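6-phosphogluconolactonase (Thermotoga maritima, PDB 1VL1) hydrolyses 6-phosphogluconolactone to 6-phosphogluconate, the second step of the oxidative pentose phosphate pathway. Local coordinates at residues M145-L157 and R205-F219. Numbering follows the deposited sequence.
Sequences MGPDGHVASIFDL and RLTEILKDTPLPAYF
P216 wedges its ring into the loop 145-157, with CD over the G149 carbonyl and CB 3.4 Å from I154 O, while the V151 and I154 side chains slide past it in the opposite direction, CG1 and CG2 touching its CB. A217 N donates to G149 O (3.1 Å), meeting the carbonyl almost head-on at a C=O...N angle of 176°. This bond pins the 3-10 turn 216-219 to the loop. At G149, close to L215 CD1, a positive phi (91°) and the lack of a side chain suit glycine.

On one flank, M145, extended at chi1 and chi2, delivers SD to A217 CB and I209 CD1, which lie side by side; the bend at chi3 (76°) brings CE against R205 CB at 3.6 Å. R205, folded at chi2 and chi3, lays CG and CD beside P147 O and returns NH1 to the same oxygen at 3.0 Å, near the guanidinium plane. Its NE and NH2 form a side-on salt bridge to separate E208 oxygens, which lie in that plane but are met from above the carboxylate plane; E201 adds a salt bridge to NH1. On another flank, L157 CD2 reaches F219 CE2 obliquely (3.7 Å), the side chains crossing at about a right angle.

D148 OD1 receives H150 N from above the carboxylate plane, closing an Asx turn, and H150 ND1 on its syn lone pair at 2.7 Å, lying in the imidazole plane; F155 CE1 sits over one ring face. These contacts fix the imidazole's rotation, with NE2 hydrogen-bonded to a bound citric acid, probably from the crystallisation liquor, which may mark a ligand pocket. The end of helix 200-210 and the 3-10 turn 216-219 pack against, and are hydrogen-bonded to, this H150-bearing loop beside the parallel core of the Rossmann-like glucosamine-6-phosphate isomerase/6-phosphogluconolactonase fold.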
ATOM      1  N   MET A 145       0.867  -2.891  -8.166  1.00 22.64           N
ATOM      2  CA  MET A 145       0.260  -2.271  -9.339  1.00 22.43           C
ATOM      3  C   MET A 145      -0.388  -3.365 -10.132  1.00 23.44           C
ATOM      4  O   MET A 145       0.171  -4.418 -10.282  1.00 23.50           O
ATOM      5  CB  MET A 145       1.342  -1.622 -10.201  1.00 22.80           C
ATOM      6  CG  MET A 145       0.820  -1.054 -11.490  1.00 23.56           C
ATOM      7  SD  MET A 145       2.085  -0.427 -12.617  1.00 23.96           S
ATOM      8  CE  MET A 145       2.666  -1.976 -13.226  1.00 22.92           C
ATOM      9  N   GLY A 146      -1.596  -3.124 -10.591  1.00 23.89           N
ATOM     10  CA  GLY A 146      -2.306  -4.059 -11.382  1.00 23.26           C
ATOM     11  C   GLY A 146      -1.740  -4.155 -12.771  1.00 23.54           C
ATOM     12  O   GLY A 146      -1.010  -3.270 -13.214  1.00 23.34           O
ATOM     13  N   PRO A 147      -2.129  -5.182 -13.515  1.00 24.14           N
ATOM     14  CA  PRO A 147      -1.719  -5.329 -14.913  1.00 24.25           C
ATOM     15  C   PRO A 147      -2.329  -4.285 -15.866  1.00 23.75           C
ATOM     16  O   PRO A 147      -1.952  -4.202 -17.053  1.00 23.87           O
ATOM     17  CB  PRO A 147      -2.164  -6.748 -15.264  1.00 26.23           C
ATOM     18  CG  PRO A 147      -3.261  -7.025 -14.346  1.00 25.20           C
ATOM     19  CD  PRO A 147      -3.063  -6.245 -13.076  1.00 25.28           C
ATOM     20  N   ASP A 148      -3.242  -3.474 -15.328  1.00 24.19           N
ATOM     21  CA  ASP A 148      -3.769  -2.277 -15.997  1.00 24.19           C
ATOM     22  C   ASP A 148      -3.102  -0.955 -15.581  1.00 23.85           C
ATOM     23  O   ASP A 148      -3.444   0.113 -16.114  1.00 22.80           O
ATOM     24  CB  ASP A 148      -5.278  -2.174 -15.782  1.00 24.98           C
ATOM     25  CG  ASP A 148      -5.673  -2.176 -14.318  1.00 26.62           C
ATOM     26  OD1 ASP A 148      -4.809  -2.222 -13.403  1.00 24.62           O
ATOM     27  OD2 ASP A 148      -6.890  -2.183 -13.984  1.00 30.25           O
ATOM     28  N   GLY A 149      -2.118  -1.000 -14.673  1.00 22.51           N
ATOM     29  CA  GLY A 149      -1.496   0.191 -14.238  1.00 22.00           C
ATOM     30  C   GLY A 149      -2.128   0.834 -13.015  1.00 21.72           C
ATOM     31  O   GLY A 149      -1.638   1.852 -12.550  1.00 23.34           O
ATOM     32  N   HIS A 150      -3.179   0.209 -12.444  1.00 21.06           N
ATOM     33  CA  HIS A 150      -3.845   0.787 -11.312  1.00 21.06           C
ATOM     34  C   HIS A 150      -2.992   0.648 -10.024  1.00 21.89           C
ATOM     35  O   HIS A 150      -2.101  -0.207  -9.932  1.00 24.46           O
ATOM     36  CB  HIS A 150      -5.277   0.206 -11.159  1.00 20.99           C
ATOM     37  CG  HIS A 150      -5.368  -1.009 -10.297  1.00 23.60           C
ATOM     38  ND1 HIS A 150      -5.367  -2.289 -10.810  1.00 25.00           N
ATOM     39  CD2 HIS A 150      -5.502  -1.138  -8.954  1.00 24.42           C
ATOM     40  CE1 HIS A 150      -5.475  -3.158  -9.811  1.00 24.22           C
ATOM     41  NE2 HIS A 150      -5.577  -2.488  -8.676  1.00 24.08           N
ATOM     42  N   VAL A 151      -3.200   1.542  -9.075  1.00 21.86           N
ATOM     43  CA  VAL A 151      -2.506   1.525  -7.795  1.00 22.38           C
ATOM     44  C   VAL A 151      -3.512   1.736  -6.676  1.00 22.97           C
ATOM     45  O   VAL A 151      -4.516   2.416  -6.867  1.00 22.30           O
ATOM     46  CB  VAL A 151      -1.448   2.623  -7.815  1.00 22.41           C
ATOM     47  CG1 VAL A 151      -2.082   4.009  -7.987  1.00 23.39           C
ATOM     48  CG2 VAL A 151      -0.539   2.543  -6.604  1.00 22.93           C
ATOM     49  N   ALA A 152      -3.323   1.074  -5.537  1.00 23.51           N
ATOM     50  CA  ALA A 152      -4.296   1.125  -4.476  1.00 22.05           C
ATOM     51  C   ALA A 152      -5.630   0.649  -5.090  1.00 22.51           C
ATOM     52  O   ALA A 152      -5.616  -0.368  -5.782  1.00 23.14           O
ATOM     53  CB  ALA A 152      -4.354   2.513  -3.786  1.00 23.79           C
ATOM     54  N   SER A 153      -6.718   1.376  -4.902  1.00 21.72           N
ATOM     55  CA  SER A 153      -7.948   1.148  -5.693  1.00 21.29           C
ATOM     56  C   SER A 153      -8.248   2.388  -6.549  1.00 22.62           C
ATOM     57  O   SER A 153      -9.421   2.771  -6.762  1.00 22.15           O
ATOM     58  CB  SER A 153      -9.136   0.743  -4.830  1.00 22.64           C
ATOM     59  OG  SER A 153      -9.168  -0.648  -4.486  1.00 22.98           O
ATOM     60  N   ILE A 154      -7.178   3.028  -7.010  1.00 21.94           N
ATOM     61  CA  ILE A 154      -7.294   4.113  -7.981  1.00 21.71           C
ATOM     62  C   ILE A 154      -7.202   3.517  -9.411  1.00 21.82           C
ATOM     63  O   ILE A 154      -6.111   3.119  -9.864  1.00 22.02           O
ATOM     64  CB  ILE A 154      -6.211   5.151  -7.789  1.00 20.35           C
ATOM     65  CG1 ILE A 154      -6.187   5.698  -6.355  1.00 22.41           C
ATOM     66  CG2 ILE A 154      -6.384   6.225  -8.850  1.00 21.39           C
ATOM     67  CD1 ILE A 154      -4.939   6.393  -5.953  1.00 21.56           C
ATOM     68  N   PHE A 155      -8.338   3.456 -10.083  1.00 21.91           N
ATOM     69  CA  PHE A 155      -8.472   2.903 -11.426  1.00 21.68           C
ATOM     70  C   PHE A 155      -8.605   4.011 -12.460  1.00 22.74           C
ATOM     71  O   PHE A 155      -8.278   3.801 -13.624  1.00 24.31           O
ATOM     72  CB  PHE A 155      -9.692   1.979 -11.519  1.00 22.45           C
ATOM     73  CG  PHE A 155      -9.510   0.671 -10.764  1.00 21.38           C
ATOM     74  CD1 PHE A 155      -8.935  -0.415 -11.347  1.00 21.09           C
ATOM     75  CD2 PHE A 155      -9.854   0.578  -9.453  1.00 22.82           C
ATOM     76  CE1 PHE A 155      -8.737  -1.579 -10.631  1.00 20.76           C
ATOM     77  CE2 PHE A 155      -9.622  -0.568  -8.727  1.00 23.74           C
ATOM     78  CZ  PHE A 155      -9.065  -1.629  -9.300  1.00 21.54           C
ATOM     79  N   ASP A 156      -9.082   5.166 -12.017  1.00 24.40           N
ATOM     80  CA  ASP A 156      -9.384   6.358 -12.811  1.00 24.68           C
ATOM     81  C   ASP A 156      -8.637   7.570 -12.238  1.00 22.55           C
ATOM     82  O   ASP A 156      -8.517   7.727 -11.029  1.00 23.85           O
ATOM     83  CB  ASP A 156     -10.898   6.641 -12.808  1.00 25.97           C
ATOM     84  CG  ASP A 156     -11.639   5.655 -13.634  1.00 29.32           C
ATOM     85  OD1 ASP A 156     -11.445   5.680 -14.858  1.00 35.49           O
ATOM     86  OD2 ASP A 156     -12.361   4.780 -13.158  1.00 35.29           O
ATOM     87  N   LEU A 157      -8.193   8.478 -13.096  1.00 21.92           N
ATOM     88  CA  LEU A 157      -7.476   9.633 -12.577  1.00 21.89           C
ATOM     89  C   LEU A 157      -8.341  10.542 -11.697  1.00 21.27           C
ATOM     90  O   LEU A 157      -7.843  11.089 -10.709  1.00 22.68           O
ATOM     91  CB  LEU A 157      -6.783  10.428 -13.707  1.00 21.59           C
ATOM     92  CG  LEU A 157      -5.847   9.582 -14.589  1.00 20.71           C
ATOM     93  CD1 LEU A 157      -5.163  10.508 -15.549  1.00 20.38           C
ATOM     94  CD2 LEU A 157      -4.845   8.817 -13.778  1.00 21.50           C
ATOM     95  N   ARG A 205       3.602  -2.438 -18.390  1.00 20.85           N
ATOM     96  CA  ARG A 205       3.004  -1.220 -17.831  1.00 21.40           C
ATOM     97  C   ARG A 205       4.079  -0.272 -17.282  1.00 20.47           C
ATOM     98  O   ARG A 205       4.001   0.940 -17.481  1.00 21.36           O
ATOM     99  CB  ARG A 205       2.020  -1.515 -16.714  1.00 21.44           C
ATOM    100  CG  ARG A 205       0.806  -2.308 -17.121  1.00 21.85           C
ATOM    101  CD  ARG A 205      -0.162  -1.613 -18.076  1.00 26.31           C
ATOM    102  NE  ARG A 205       0.226  -1.771 -19.451  1.00 26.05           N
ATOM    103  CZ  ARG A 205       0.115  -2.906 -20.145  1.00 28.23           C
ATOM    104  NH1 ARG A 205      -0.386  -4.010 -19.593  1.00 29.15           N
ATOM    105  NH2 ARG A 205       0.505  -2.949 -21.405  1.00 29.08           N
ATOM    106  N   LEU A 206       5.081  -0.828 -16.587  1.00 21.31           N
ATOM    107  CA  LEU A 206       6.187   0.006 -16.131  1.00 21.20           C
ATOM    108  C   LEU A 206       6.913   0.677 -17.279  1.00 21.53           C
ATOM    109  O   LEU A 206       7.270   1.862 -17.202  1.00 20.94           O
ATOM    110  CB  LEU A 206       7.155  -0.767 -15.250  1.00 21.23           C
ATOM    111  CG  LEU A 206       8.389   0.063 -14.823  1.00 20.05           C
ATOM    112  CD1 LEU A 206       7.989   1.241 -13.955  1.00 21.35           C
ATOM    113  CD2 LEU A 206       9.273  -0.872 -14.047  1.00 22.51           C
ATOM    114  N   THR A 207       7.122  -0.022 -18.400  1.00 20.28           N
ATOM    115  CA  THR A 207       7.760   0.671 -19.542  1.00 19.79           C
ATOM    116  C   THR A 207       6.924   1.835 -20.078  1.00 19.79           C
ATOM    117  O   THR A 207       7.463   2.823 -20.493  1.00 19.94           O
ATOM    118  CB  THR A 207       8.132  -0.253 -20.675  1.00 20.74           C
ATOM    119  OG1 THR A 207       6.984  -0.878 -21.241  1.00 21.94           O
ATOM    120  CG2 THR A 207       9.101  -1.378 -20.178  1.00 19.71           C
ATOM    121  N   GLU A 208       5.600   1.674 -20.052  1.00 19.71           N
ATOM    122  CA  GLU A 208       4.703   2.752 -20.430  1.00 20.85           C
ATOM    123  C   GLU A 208       4.844   3.946 -19.479  1.00 20.18           C
ATOM    124  O   GLU A 208       4.894   5.096 -19.928  1.00 21.13           O
ATOM    125  CB  GLU A 208       3.262   2.214 -20.489  1.00 20.50           C
ATOM    126  CG  GLU A 208       3.069   1.152 -21.578  1.00 21.94           C
ATOM    127  CD  GLU A 208       1.731   0.408 -21.523  1.00 22.87           C
ATOM    128  OE1 GLU A 208       0.920   0.632 -20.616  1.00 25.10           O
ATOM    129  OE2 GLU A 208       1.536  -0.445 -22.408  1.00 26.60           O
ATOM    130  N   ILE A 209       4.966   3.674 -18.184  1.00 21.69           N
ATOM    131  CA  ILE A 209       5.205   4.704 -17.154  1.00 21.76           C
ATOM    132  C   ILE A 209       6.524   5.451 -17.410  1.00 22.68           C
ATOM    133  O   ILE A 209       6.589   6.683 -17.312  1.00 22.84           O
ATOM    134  CB  ILE A 209       5.147   4.065 -15.747  1.00 23.24           C
ATOM    135  CG1 ILE A 209       3.674   3.812 -15.408  1.00 23.51           C
ATOM    136  CG2 ILE A 209       5.720   4.959 -14.714  1.00 22.69           C
ATOM    137  CD1 ILE A 209       3.436   2.804 -14.335  1.00 24.15           C
ATOM    138  N   LEU A 210       7.555   4.709 -17.796  1.00 22.70           N
ATOM    139  CA  LEU A 210       8.834   5.340 -18.173  1.00 22.32           C
ATOM    140  C   LEU A 210       8.735   6.243 -19.399  1.00 22.04           C
ATOM    141  O   LEU A 210       9.592   7.112 -19.626  1.00 21.80           O
ATOM    142  CB  LEU A 210       9.941   4.276 -18.396  1.00 22.86           C
ATOM    143  CG  LEU A 210      10.303   3.414 -17.179  1.00 27.06           C
ATOM    144  CD1 LEU A 210      11.401   2.437 -17.461  1.00 29.55           C
ATOM    145  CD2 LEU A 210      10.655   4.287 -15.982  1.00 31.15           C
ATOM    146  N   LYS A 211       7.725   6.020 -20.238  1.00 21.63           N
ATOM    147  CA  LYS A 211       7.498   6.865 -21.379  1.00 21.80           C
ATOM    148  C   LYS A 211       6.349   7.851 -21.134  1.00 22.13           C
ATOM    149  O   LYS A 211       5.734   8.304 -22.072  1.00 25.11           O
ATOM    150  CB  LYS A 211       7.226   5.963 -22.562  1.00 21.22           C
ATOM    151  CG  LYS A 211       8.416   5.079 -22.889  1.00 23.27           C
ATOM    152  CD  LYS A 211       8.181   4.317 -24.151  1.00 26.19           C
ATOM    153  CE  LYS A 211       7.306   3.144 -23.958  1.00 27.72           C
ATOM    154  NZ  LYS A 211       7.587   2.144 -25.033  1.00 30.15           N
ATOM    155  N   ASP A 212       6.081   8.133 -19.868  1.00 22.83           N
ATOM    156  CA  ASP A 212       5.126   9.163 -19.398  1.00 22.82           C
ATOM    157  C   ASP A 212       3.671   8.873 -19.754  1.00 23.32           C
ATOM    158  O   ASP A 212       2.887   9.799 -19.913  1.00 22.65           O
ATOM    159  CB  ASP A 212       5.551  10.570 -19.890  1.00 23.98           C
ATOM    160  CG  ASP A 212       6.952  10.935 -19.437  1.00 25.03           C
ATOM    161  OD1 ASP A 212       7.196  10.850 -18.227  1.00 26.13           O
ATOM    162  OD2 ASP A 212       7.887  11.260 -20.187  1.00 28.09           O
ATOM    163  N   THR A 213       3.304   7.597 -19.841  1.00 20.70           N
ATOM    164  CA  THR A 213       1.909   7.218 -19.987  1.00 21.95           C
ATOM    165  C   THR A 213       1.232   7.420 -18.636  1.00 21.66           C
ATOM    166  O   THR A 213       1.717   6.899 -17.624  1.00 20.32           O
ATOM    167  CB  THR A 213       1.813   5.749 -20.432  1.00 21.43           C
ATOM    168  OG1 THR A 213       2.513   5.559 -21.654  1.00 24.80           O
ATOM    169  CG2 THR A 213       0.368   5.335 -20.689  1.00 22.66           C
ATOM    170  N   PRO A 214       0.119   8.172 -18.594  1.00 21.71           N
ATOM    171  CA  PRO A 214      -0.516   8.573 -17.344  1.00 21.26           C
ATOM    172  C   PRO A 214      -1.395   7.475 -16.707  1.00 22.17           C
ATOM    173  O   PRO A 214      -2.539   7.714 -16.326  1.00 21.42           O
ATOM    174  CB  PRO A 214      -1.337   9.830 -17.772  1.00 21.00           C
ATOM    175  CG  PRO A 214      -1.706   9.537 -19.138  1.00 21.77           C
ATOM    176  CD  PRO A 214      -0.501   8.817 -19.763  1.00 21.55           C
ATOM    177  N   LEU A 215      -0.865   6.276 -16.573  1.00 20.97           N
ATOM    178  CA  LEU A 215      -1.526   5.233 -15.780  1.00 21.19           C
ATOM    179  C   LEU A 215      -1.552   5.713 -14.340  1.00 21.14           C
ATOM    180  O   LEU A 215      -0.703   6.532 -13.959  1.00 21.14           O
ATOM    181  CB  LEU A 215      -0.718   3.926 -15.836  1.00 21.83           C
ATOM    182  CG  LEU A 215      -0.437   3.357 -17.198  1.00 22.08           C
ATOM    183  CD1 LEU A 215       0.450   2.103 -17.121  1.00 23.23           C
ATOM    184  CD2 LEU A 215      -1.671   3.074 -17.938  1.00 23.15           C
ATOM    185  N   PRO A 216      -2.511   5.245 -13.532  1.00 21.29           N
ATOM    186  CA  PRO A 216      -2.564   5.720 -12.132  1.00 20.57           C
ATOM    187  C   PRO A 216      -1.207   5.675 -11.394  1.00 21.45           C
ATOM    188  O   PRO A 216      -0.872   6.615 -10.671  1.00 22.20           O
ATOM    189  CB  PRO A 216      -3.608   4.815 -11.491  1.00 21.77           C
ATOM    190  CG  PRO A 216      -4.588   4.631 -12.655  1.00 21.71           C
ATOM    191  CD  PRO A 216      -3.675   4.369 -13.838  1.00 21.21           C
ATOM    192  N   ALA A 217      -0.497   4.557 -11.524  1.00 20.68           N
ATOM    193  CA  ALA A 217       0.768   4.401 -10.835  1.00 21.48           C
ATOM    194  C   ALA A 217       1.782   5.451 -11.187  1.00 21.15           C
ATOM    195  O   ALA A 217       2.745   5.689 -10.416  1.00 23.74           O
ATOM    196  CB  ALA A 217       1.324   3.046 -11.042  1.00 22.82           C
ATOM    197  N   TYR A 218       1.677   6.014 -12.383  1.00 21.25           N
ATOM    198  CA  TYR A 218       2.586   7.104 -12.824  1.00 21.60           C
ATOM    199  C   TYR A 218       2.572   8.269 -11.858  1.00 22.92           C
ATOM    200  O   TYR A 218       3.583   8.922 -11.701  1.00 22.12           O
ATOM    201  CB  TYR A 218       2.169   7.645 -14.196  1.00 22.65           C
ATOM    202  CG  TYR A 218       2.986   8.783 -14.715  1.00 21.62           C
ATOM    203  CD1 TYR A 218       4.258   8.579 -15.232  1.00 23.66           C
ATOM    204  CD2 TYR A 218       2.473  10.088 -14.694  1.00 23.30           C
ATOM    205  CE1 TYR A 218       4.998   9.648 -15.725  1.00 24.02           C
ATOM    206  CE2 TYR A 218       3.165  11.132 -15.221  1.00 24.88           C
ATOM    207  CZ  TYR A 218       4.454  10.915 -15.692  1.00 24.86           C
ATOM    208  OH  TYR A 218       5.188  11.956 -16.227  1.00 26.31           O
ATOM    209  N   PHE A 219       1.451   8.497 -11.176  1.00 22.11           N
ATOM    210  CA  PHE A 219       1.314   9.726 -10.345  1.00 22.36           C
ATOM    211  C   PHE A 219       1.678   9.576  -8.901  1.00 23.70           C
ATOM    212  O   PHE A 219       1.627  10.571  -8.162  1.00 23.37           O
ATOM    213  CB  PHE A 219      -0.100  10.301 -10.475  1.00 22.99           C
ATOM    214  CG  PHE A 219      -0.448  10.702 -11.876  1.00 22.70           C
ATOM    215  CD1 PHE A 219      -0.013  11.915 -12.410  1.00 24.22           C
ATOM    216  CD2 PHE A 219      -1.156   9.846 -12.676  1.00 23.42           C
ATOM    217  CE1 PHE A 219      -0.281  12.257 -13.704  1.00 24.28           C
ATOM    218  CE2 PHE A 219      -1.430  10.200 -14.011  1.00 22.62           C
ATOM    219  CZ  PHE A 219      -1.016  11.412 -14.505  1.00 23.71           C
TER